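Local coordinates for reducing end xylose-releasing exo-oligoxylanase (PDB 1WU4), which hydrolyses xylooligosaccharides of three or more units, releasing xylose from the reducing end with inversion of anomeric configuration, at residues A126-E131 and S264-A269; C165-E170 and W178-K183; K183-I188 and E192-S197. The protein carries 1 engineered substitution. All coordinates share one frame; numbering follows the deposited sequence.

How the interactions relate
All three contacts lie within the glycoside hydrolase family 8 region of the (alpha/alpha)6 barrel. Interaction 1 is the most central and joins helix 127-144 to helix 265-278. Interactions 2 and 3 are nested inside the chain loop it closes and follow one another, sharing K183: interaction 2 ties the end of helix 154-167 to the loop behind it, and interaction 3 fastens that loop to strand 193-194. The centre of interaction 3 lies about 10 Å from that of interaction 1 and about 11 Å from that of interaction 2; interactions 1 and 2 are about 18 Å apart. Contacts thus run from the barrel's periphery to the catalytic centre, where S197 meets R266.

Interaction 1: A126-E131 and S264-A269; sequences APDGEE and SYRVAA
D128 and R266 form a buried salt bridge between the first turns of two helices of the (alpha/alpha)6 barrel, 127-144 and 265-278, close to the centre of the molecule. The backbones do not touch: the nearest CA atoms, those of D128 and R266, are 11.2 Å apart, and the contact buries just 49 Å². The gap is spanned mainly by the long R266 side chain, with the short D128 carboxylate meeting it. The D128 carboxylate has its CG between the backbone N and the carbonyl carbon (chi1 61°), and the arginine chain is kinked at chi3. They meet at about a right angle, with D128 OD2 3.6 Å from R266 NH1. The planes of carboxylate and guanidinium stand 77° apart and the oxygen lies well out of the guanidinium plane, so no N-H points at it and the attraction is one of charge alone.

Between these two groups, hydrogen bonding runs through water 1, which donates a hydrogen bond to D128 OD2 at 2.9 Å. The arginine has further partners: NE binds the backbone O of D263, NH2 binds S197 OG, and NH1 binds Y74 OH and forms a salt bridge with E70. E70 and D263 are, by similarity, the proton donor and the proton acceptor, and D128 also packs against E70. R266 thus touches both presumed catalytic residues, D263 through its backbone oxygen, and several partners fix its guanidinium orientation. On the other helix, A126 occupies the N-cap position, with its O accepting from G129 N at 2.8 Å, and this places D128 in the opening turn. Water 1 completes the bridge by accepting from R266 NH2 at 3.0 Å, lying in the guanidinium plane at its edge.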
loop_
_atom_site.group_PDB
_atom_site.type_symbol
_atom_site.label_atom_id
_atom_site.label_comp_id
_atom_site.label_asym_id
_atom_site.label_seq_id
_atom_site.Cartn_x
_atom_site.Cartn_y
_atom_site.Cartn_z
ATOM N N ALA A 126 12.447 1.213 -3.786
ATOM C CA ALA A 126 11.636 0.965 -2.597
ATOM C C ALA A 126 10.672 -0.152 -2.998
ATOM O O ALA A 126 9.717 0.080 -3.735
ATOM C CB ALA A 126 10.864 2.220 -2.209
ATOM N N PRO A 127 10.916 -1.383 -2.518
ATOM C CA PRO A 127 10.084 -2.550 -2.831
ATOM C C PRO A 127 8.567 -2.393 -2.762
ATOM O O PRO A 127 7.851 -3.021 -3.543
ATOM C CB PRO A 127 10.605 -3.610 -1.867
ATOM C CG PRO A 127 12.061 -3.284 -1.796
ATOM C CD PRO A 127 12.056 -1.770 -1.667
ATOM N N ASP A 128 8.062 -1.578 -1.840
ATOM C CA ASP A 128 6.614 -1.416 -1.767
ATOM C C ASP A 128 6.076 -0.707 -3.008
ATOM O O ASP A 128 4.904 -0.851 -3.359
ATOM C CB ASP A 128 6.190 -0.716 -0.458
ATOM C CG ASP A 128 6.757 0.685 -0.299
ATOM O OD1 ASP A 128 7.907 0.934 -0.709
ATOM O OD2 ASP A 128 6.041 1.537 0.276
ATOM N N GLY A 129 6.939 0.046 -3.684
ATOM C CA GLY A 129 6.527 0.705 -4.909
ATOM C C GLY A 129 6.408 -0.344 -6.005
ATOM O O GLY A 129 5.385 -0.448 -6.680
ATOM N N GLU A 130 7.456 -1.145 -6.171
ATOM C CA GLU A 130 7.448 -2.188 -7.191
ATOM C C GLU A 130 6.237 -3.118 -7.104
ATOM O O GLU A 130 5.615 -3.423 -8.118
ATOM C CB GLU A 130 8.733 -3.027 -7.116
ATOM C CG GLU A 130 9.871 -2.556 -8.029
ATOM C CD GLU A 130 10.550 -1.281 -7.560
ATOM O OE1 GLU A 130 11.489 -0.829 -8.252
ATOM O OE2 GLU A 130 10.158 -0.731 -6.509
ATOM N N GLU A 131 5.891 -3.579 -5.906
ATOM C CA GLU A 131 4.761 -4.490 -5.806
ATOM C C GLU A 131 3.430 -3.832 -6.162
ATOM O O GLU A 131 2.557 -4.482 -6.735
ATOM C CB GLU A 131 4.706 -5.154 -4.424
ATOM C CG GLU A 131 4.571 -4.219 -3.245
ATOM C CD GLU A 131 4.706 -4.944 -1.915
ATOM O OE1 GLU A 131 4.558 -6.184 -1.885
ATOM O OE2 GLU A 131 4.953 -4.270 -0.894
ATOM N N SER A 264 4.283 1.775 9.767
ATOM C CA SER A 264 3.456 0.818 10.502
ATOM C C SER A 264 1.952 0.922 10.321
ATOM O O SER A 264 1.250 -0.086 10.375
ATOM C CB SER A 264 3.735 0.930 12.004
ATOM O OG SER A 264 5.118 0.951 12.292
ATOM N N TYR A 265 1.456 2.139 10.144
ATOM C CA TYR A 265 0.022 2.350 10.020
ATOM C C TYR A 265 -0.624 1.490 8.945
ATOM O O TYR A 265 -1.764 1.049 9.094
ATOM C CB TYR A 265 -0.272 3.828 9.744
ATOM C CG TYR A 265 0.310 4.789 10.762
ATOM C CD1 TYR A 265 0.756 4.345 12.010
ATOM C CD2 TYR A 265 0.398 6.154 10.481
ATOM C CE1 TYR A 265 1.275 5.236 12.949
ATOM C CE2 TYR A 265 0.912 7.050 11.414
ATOM C CZ TYR A 265 1.348 6.587 12.641
ATOM O OH TYR A 265 1.860 7.474 13.555
ATOM N N ARG A 266 0.112 1.234 7.869
ATOM C CA ARG A 266 -0.422 0.453 6.766
ATOM C C ARG A 266 -0.681 -1.016 7.068
ATOM O O ARG A 266 -1.442 -1.667 6.355
ATOM C CB ARG A 266 0.496 0.597 5.554
ATOM C CG ARG A 266 0.570 2.037 5.077
ATOM C CD ARG A 266 1.634 2.253 4.025
ATOM N NE ARG A 266 2.968 1.967 4.538
ATOM C CZ ARG A 266 4.090 2.349 3.941
ATOM N NH1 ARG A 266 4.038 3.037 2.809
ATOM N NH2 ARG A 266 5.263 2.037 4.474
ATOM N N VAL A 267 -0.061 -1.541 8.120
ATOM C CA VAL A 267 -0.270 -2.938 8.479
ATOM C C VAL A 267 -1.755 -3.238 8.711
ATOM O O VAL A 267 -2.284 -4.208 8.172
ATOM C CB VAL A 267 0.557 -3.315 9.731
ATOM C CG1 VAL A 267 0.161 -4.698 10.229
ATOM C CG2 VAL A 267 2.044 -3.287 9.393
ATOM N N ALA A 268 -2.431 -2.404 9.497
ATOM C CA ALA A 268 -3.853 -2.619 9.763
ATOM C C ALA A 268 -4.665 -2.570 8.473
ATOM O O ALA A 268 -5.584 -3.368 8.274
ATOM C CB ALA A 268 -4.370 -1.571 10.742
ATOM N N ALA A 269 -4.327 -1.628 7.595
ATOM C CA ALA A 269 -5.033 -1.492 6.326
ATOM C C ALA A 269 -4.833 -2.727 5.456
ATOM O O ALA A 269 -5.781 -3.223 4.849
ATOM C CB ALA A 269 -4.555 -0.248 5.583
HETATM O O HOH W 1 7.102 3.177 2.445
#

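Interaction 2: C165-E170 and W178-K183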
loop_
_atom_site.group_PDB
_atom_site.type_symbol
_atom_site.label_atom_id
_atom_site.label_comp_id
_atom_site.label_asym_id
_atom_site.label_seq_id
_atom_site.Cartn_x
_atom_site.Cartn_y
_atom_site.Cartn_z
ATOM N N CYS A 165 12.245 -8.831 -9.637
ATOM C CA CYS A 165 12.085 -8.868 -8.186
ATOM C C CYS A 165 12.470 -10.206 -7.566
ATOM O O CYS A 165 12.978 -10.247 -6.449
ATOM C CB CYS A 165 10.641 -8.539 -7.805
ATOM S SG CYS A 165 10.144 -6.836 -8.146
ATOM N N VAL A 166 12.230 -11.291 -8.293
ATOM C CA VAL A 166 12.537 -12.623 -7.784
ATOM C C VAL A 166 13.895 -13.176 -8.211
ATOM O O VAL A 166 14.590 -13.810 -7.414
ATOM C CB VAL A 166 11.449 -13.639 -8.225
ATOM C CG1 VAL A 166 11.808 -15.042 -7.749
ATOM C CG2 VAL A 166 10.098 -13.226 -7.672
ATOM N N HIS A 167 14.279 -12.912 -9.457
ATOM C CA HIS A 167 15.514 -13.459 -10.012
ATOM C C HIS A 167 16.746 -12.576 -10.145
ATOM O O HIS A 167 17.810 -13.069 -10.525
ATOM C CB HIS A 167 15.196 -14.068 -11.378
ATOM C CG HIS A 167 14.233 -15.210 -11.311
ATOM N ND1 HIS A 167 14.633 -16.504 -11.057
ATOM C CD2 HIS A 167 12.884 -15.247 -11.416
ATOM C CE1 HIS A 167 13.572 -17.289 -11.007
ATOM N NE2 HIS A 167 12.498 -16.551 -11.220
ATOM N N ASN A 168 16.627 -11.288 -9.842
ATOM C CA ASN A 168 17.777 -10.395 -9.973
ATOM C C ASN A 168 18.980 -10.939 -9.205
ATOM O O ASN A 168 18.854 -11.385 -8.065
ATOM C CB ASN A 168 17.434 -8.996 -9.458
ATOM C CG ASN A 168 18.255 -7.911 -10.129
ATOM O OD1 ASN A 168 18.426 -6.820 -9.584
ATOM N ND2 ASN A 168 18.752 -8.199 -11.326
ATOM N N GLY A 169 20.147 -10.901 -9.840
ATOM C CA GLY A 169 21.352 -11.393 -9.197
ATOM C C GLY A 169 21.850 -12.695 -9.795
ATOM O O GLY A 169 23.030 -13.029 -9.683
ATOM N N GLU A 170 20.949 -13.435 -10.428
ATOM C CA GLU A 170 21.311 -14.705 -11.046
ATOM C C GLU A 170 22.172 -14.472 -12.280
ATOM O O GLU A 170 23.044 -15.278 -12.603
ATOM C CB GLU A 170 20.047 -15.482 -11.422
ATOM C CG GLU A 170 19.211 -15.897 -10.222
ATOM C CD GLU A 170 17.900 -16.550 -10.613
ATOM O OE1 GLU A 170 17.165 -16.989 -9.705
ATOM O OE2 GLU A 170 17.602 -16.619 -11.824
ATOM N N TRP A 178 13.024 -10.050 -2.830
ATOM C CA TRP A 178 12.497 -11.063 -1.921
ATOM C C TRP A 178 13.643 -12.004 -1.605
ATOM O O TRP A 178 14.429 -12.346 -2.490
ATOM C CB TRP A 178 11.377 -11.879 -2.581
ATOM C CG TRP A 178 10.004 -11.334 -2.364
ATOM C CD1 TRP A 178 9.066 -11.794 -1.483
ATOM C CD2 TRP A 178 9.419 -10.208 -3.023
ATOM N NE1 TRP A 178 7.933 -11.021 -1.554
ATOM C CE2 TRP A 178 8.122 -10.039 -2.491
ATOM C CE3 TRP A 178 9.865 -9.323 -4.012
ATOM C CZ2 TRP A 178 7.264 -9.017 -2.915
ATOM C CZ3 TRP A 178 9.016 -8.307 -4.433
ATOM C CH2 TRP A 178 7.729 -8.163 -3.884
ATOM N N ASN A 179 13.755 -12.409 -0.346
ATOM C CA ASN A 179 14.793 -13.359 0.018
ATOM C C ASN A 179 14.254 -14.687 -0.506
ATOM O O ASN A 179 13.137 -15.084 -0.176
ATOM C CB ASN A 179 14.975 -13.400 1.534
ATOM C CG ASN A 179 15.965 -14.457 1.970
ATOM O OD1 ASN A 179 15.661 -15.650 1.949
ATOM N ND2 ASN A 179 17.162 -14.026 2.358
ATOM N N ARG A 180 15.040 -15.359 -1.340
ATOM C CA ARG A 180 14.616 -16.618 -1.944
ATOM C C ARG A 180 14.415 -17.776 -0.972
ATOM O O ARG A 180 13.632 -18.686 -1.242
ATOM C CB ARG A 180 15.612 -17.026 -3.031
ATOM C CG ARG A 180 15.715 -16.022 -4.170
ATOM C CD ARG A 180 14.424 -15.963 -4.973
ATOM N NE ARG A 180 14.208 -17.179 -5.754
ATOM C CZ ARG A 180 14.954 -17.541 -6.794
ATOM N NH1 ARG A 180 14.687 -18.665 -7.445
ATOM N NH2 ARG A 180 15.965 -16.778 -7.189
ATOM N N ASP A 181 15.112 -17.739 0.159
ATOM C CA ASP A 181 15.002 -18.808 1.141
ATOM C C ASP A 181 13.785 -18.692 2.051
ATOM O O ASP A 181 13.083 -19.679 2.272
ATOM C CB ASP A 181 16.275 -18.879 1.988
ATOM C CG ASP A 181 17.506 -19.183 1.158
ATOM O OD1 ASP A 181 17.467 -20.156 0.378
ATOM O OD2 ASP A 181 18.511 -18.453 1.289
ATOM N N ASN A 182 13.526 -17.499 2.580
ATOM C CA ASN A 182 12.378 -17.329 3.466
ATOM C C ASN A 182 11.137 -16.754 2.787
ATOM O O ASN A 182 10.085 -16.627 3.416
ATOM C CB ASN A 182 12.748 -16.481 4.695
ATOM C CG ASN A 182 13.238 -15.092 4.333
ATOM O OD1 ASN A 182 12.752 -14.474 3.389
ATOM N ND2 ASN A 182 14.193 -14.582 5.109
ATOM N N LYS A 183 11.262 -16.416 1.505
ATOM C CA LYS A 183 10.154 -15.874 0.716
ATOM C C LYS A 183 9.577 -14.563 1.244
ATOM O O LYS A 183 8.417 -14.247 0.980
ATOM C CB LYS A 183 9.015 -16.900 0.606
ATOM C CG LYS A 183 9.364 -18.186 -0.138
ATOM C CD LYS A 183 10.257 -19.098 0.684
ATOM C CE LYS A 183 10.466 -20.433 -0.014
ATOM N NZ LYS A 183 11.050 -20.271 -1.372
#
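V166 CG1 lies over one face of the R180 guanidinium, 3.8 Å above its plane and shifted toward the rim, while E170 OE1 meets that group at its edge. The same methyl also sits above one face of the H167 imidazole, whose edge faces E170 CD. At the W178 indole, C165 SG approaches the edge of the six-membered ring, 76° off its normal, and C165 CB packs 3.8 Å from W178 CZ3. W219 and Y204 meet this indole edge-to-face.

The polar grip centres on E170 OE1. It accepts from R180 NH2 at 2.8 Å (N-H...O 156°), nearly along its C-O axis and near the guanidinium plane, forming a salt bridge. H167 ND1 donates to the same oxygen at 2.9 Å, on the syn side but tilted well out of the carboxylate plane, while H167 NE2 is held by D215. Bends at chi2 (-67°) and chi3 fold the arginine back over the end of the helix, bringing R180 CD to 3.3 Å from V166 O.

Here helix 154-167 ends in a type II beta turn from H167 to E170, with G169 at positive phi, and an Asx motif at N179 shapes the facing loop: a helix-to-loop junction of the (alpha/alpha)6 barrel.

Interaction 3: K183-I188 and E192-S197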
loop_
_atom_site.group_PDB
_atom_site.type_symbol
_atom_site.label_atom_id
_atom_site.label_comp_id
_atom_site.label_asym_id
_atom_site.label_seq_id
_atom_site.Cartn_x
_atom_site.Cartn_y
_atom_site.Cartn_z
ATOM N N LYS A 183 11.262 -16.416 1.505
ATOM C CA LYS A 183 10.154 -15.874 0.716
ATOM C C LYS A 183 9.577 -14.563 1.244
ATOM O O LYS A 183 8.417 -14.247 0.980
ATOM C CB LYS A 183 9.015 -16.900 0.606
ATOM C CG LYS A 183 9.364 -18.186 -0.138
ATOM C CD LYS A 183 10.257 -19.098 0.684
ATOM C CE LYS A 183 10.466 -20.433 -0.014
ATOM N NZ LYS A 183 11.050 -20.271 -1.372
ATOM N N LEU A 184 10.384 -13.801 1.975
ATOM C CA LEU A 184 9.930 -12.530 2.534
ATOM C C LEU A 184 10.447 -11.333 1.747
ATOM O O LEU A 184 11.610 -11.305 1.344
ATOM C CB LEU A 184 10.399 -12.393 3.986
ATOM C CG LEU A 184 9.949 -13.457 4.989
ATOM C CD1 LEU A 184 10.601 -13.180 6.326
ATOM C CD2 LEU A 184 8.431 -13.449 5.127
ATOM N N ILE A 185 9.582 -10.343 1.540
ATOM C CA ILE A 185 9.987 -9.134 0.833
ATOM C C ILE A 185 10.996 -8.414 1.734
ATOM O O ILE A 185 10.900 -8.479 2.965
ATOM C CB ILE A 185 8.764 -8.218 0.541
ATOM C CG1 ILE A 185 9.180 -7.064 -0.377
ATOM C CG2 ILE A 185 8.167 -7.689 1.844
ATOM C CD1 ILE A 185 8.008 -6.209 -0.839
ATOM N N LYS A 186 11.967 -7.745 1.121
ATOM C CA LYS A 186 13.005 -7.033 1.865
ATOM C C LYS A 186 12.712 -5.541 1.946
ATOM O O LYS A 186 11.909 -5.017 1.173
ATOM C CB LYS A 186 14.360 -7.191 1.176
ATOM C CG LYS A 186 14.807 -8.603 0.866
ATOM C CD LYS A 186 16.079 -8.517 0.026
ATOM C CE LYS A 186 16.622 -9.865 -0.380
ATOM N NZ LYS A 186 17.806 -9.668 -1.272
ATOM N N PHE A 187 13.370 -4.859 2.882
ATOM C CA PHE A 187 13.208 -3.414 3.013
ATOM C C PHE A 187 13.776 -2.783 1.737
ATOM O O PHE A 187 13.161 -1.894 1.146
ATOM C CB PHE A 187 13.953 -2.892 4.240
ATOM C CG PHE A 187 14.113 -1.406 4.243
ATOM C CD1 PHE A 187 13.002 -0.576 4.148
ATOM C CD2 PHE A 187 15.380 -0.836 4.275
ATOM C CE1 PHE A 187 13.149 0.804 4.076
ATOM C CE2 PHE A 187 15.538 0.540 4.203
ATOM C CZ PHE A 187 14.419 1.362 4.101
ATOM N N ILE A 188 14.967 -3.233 1.344
ATOM C CA ILE A 188 15.611 -2.804 0.101
ATOM C C ILE A 188 16.407 -4.015 -0.385
ATOM O O ILE A 188 16.723 -4.909 0.398
ATOM C CB ILE A 188 16.527 -1.550 0.259
ATOM C CG1 ILE A 188 17.570 -1.758 1.352
ATOM C CG2 ILE A 188 15.672 -0.322 0.532
ATOM C CD1 ILE A 188 18.510 -0.566 1.511
ATOM N N GLU A 192 19.272 -7.499 4.602
ATOM C CA GLU A 192 18.622 -8.740 4.969
ATOM C C GLU A 192 17.658 -8.572 6.140
ATOM O O GLU A 192 17.749 -9.269 7.149
ATOM C CB GLU A 192 19.654 -9.830 5.280
ATOM C CG GLU A 192 20.406 -10.376 4.057
ATOM C CD GLU A 192 19.492 -10.891 2.946
ATOM O OE1 GLU A 192 18.427 -11.473 3.242
ATOM O OE2 GLU A 192 19.853 -10.728 1.760
ATOM N N PHE A 193 16.754 -7.607 6.007
ATOM C CA PHE A 193 15.715 -7.378 6.998
ATOM C C PHE A 193 14.507 -6.861 6.233
ATOM O O PHE A 193 14.599 -6.595 5.028
ATOM C CB PHE A 193 16.168 -6.436 8.131
ATOM C CG PHE A 193 16.467 -5.030 7.707
ATOM C CD1 PHE A 193 15.453 -4.083 7.608
ATOM C CD2 PHE A 193 17.780 -4.633 7.480
ATOM C CE1 PHE A 193 15.747 -2.757 7.290
ATOM C CE2 PHE A 193 18.082 -3.313 7.162
ATOM C CZ PHE A 193 17.063 -2.374 7.070
ATOM N N SER A 194 13.375 -6.731 6.912
ATOM C CA SER A 194 12.155 -6.332 6.231
ATOM C C SER A 194 11.446 -5.122 6.827
ATOM O O SER A 194 11.988 -4.414 7.673
ATOM C CB SER A 194 11.210 -7.542 6.194
ATOM O OG SER A 194 10.160 -7.377 5.259
ATOM N N ASP A 195 10.224 -4.899 6.355
ATOM C CA ASP A 195 9.377 -3.792 6.784
ATOM C C ASP A 195 7.966 -4.390 6.773
ATOM O O ASP A 195 7.400 -4.638 5.709
ATOM C CB ASP A 195 9.511 -2.652 5.767
ATOM C CG ASP A 195 8.734 -1.409 6.155
ATOM O OD1 ASP A 195 7.549 -1.532 6.524
ATOM O OD2 ASP A 195 9.315 -0.301 6.061
ATOM N N PRO A 196 7.387 -4.653 7.959
ATOM C CA PRO A 196 6.042 -5.237 8.045
ATOM C C PRO A 196 4.973 -4.661 7.112
ATOM O O PRO A 196 4.211 -5.415 6.500
ATOM C CB PRO A 196 5.688 -5.058 9.518
ATOM C CG PRO A 196 7.017 -5.270 10.181
ATOM C CD PRO A 196 7.959 -4.456 9.305
ATOM N N SER A 197 4.929 -3.337 6.992
ATOM C CA SER A 197 3.938 -2.674 6.146
ATOM C C SER A 197 4.072 -2.991 4.658
ATOM O O SER A 197 3.156 -2.712 3.886
ATOM C CB SER A 197 3.997 -1.154 6.350
ATOM O OG SER A 197 5.150 -0.585 5.751
HETATM O O HOH W 2 18.629 -12.181 -0.766
HETATM O O HOH W 3 20.389 -8.781 0.323
#
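The backbones of F187 and S194 approach to 4.5 Å between CA atoms, where the loop after helix 154-167 meets strand 193-194 in this (alpha/alpha)6 barrel. Three residues separate the segments, yet no hairpin ladder follows: F187 N donates to F193 O at 3.0 Å (N-H...O 159°), and no other backbone N-H...O bond joins them. The strand instead pairs antiparallel with 245-246. A side chain supplies the second link. S194 OG, directed away from its own backbone N, donates to I185 O at 2.7 Å, with H199 as a further partner.

The aromatic pair carries most of the apolar contact. The F187 and F193 side chains lie side by side and point the same way, their planes only 12° apart. Centroids 5.5 Å apart show that the rings have slid past each other and barely overlap, so the closest touch is F193 CE1 against F187 CB at 3.5 Å. F187 reaches this position with CG anti to N (chi1 166°), and I188 CG2 lies over one face of its ring. The same ring borders D195 OD2 and meets the Y244 ring. An alanine here is likely to leave F193 without its flat neighbour and open a gap beside D195 and Y244.

At the outer end, K186 NZ and E192 OE2 are 3.8 Å apart, a long salt bridge. Water 2 joins them, accepting from K186 NZ at 2.7 Å and donating to E192 OE2. NZ also binds the backbone oxygens of P176 and P189, and E192 OE1 binds Y247 OH and N179 ND2.

At the inner end D195 lies beside D263, the proton acceptor by similarity. Its OD1 accepts from S197 OG at 2.7 Å, on the syn side but tilted out of the carboxylate plane.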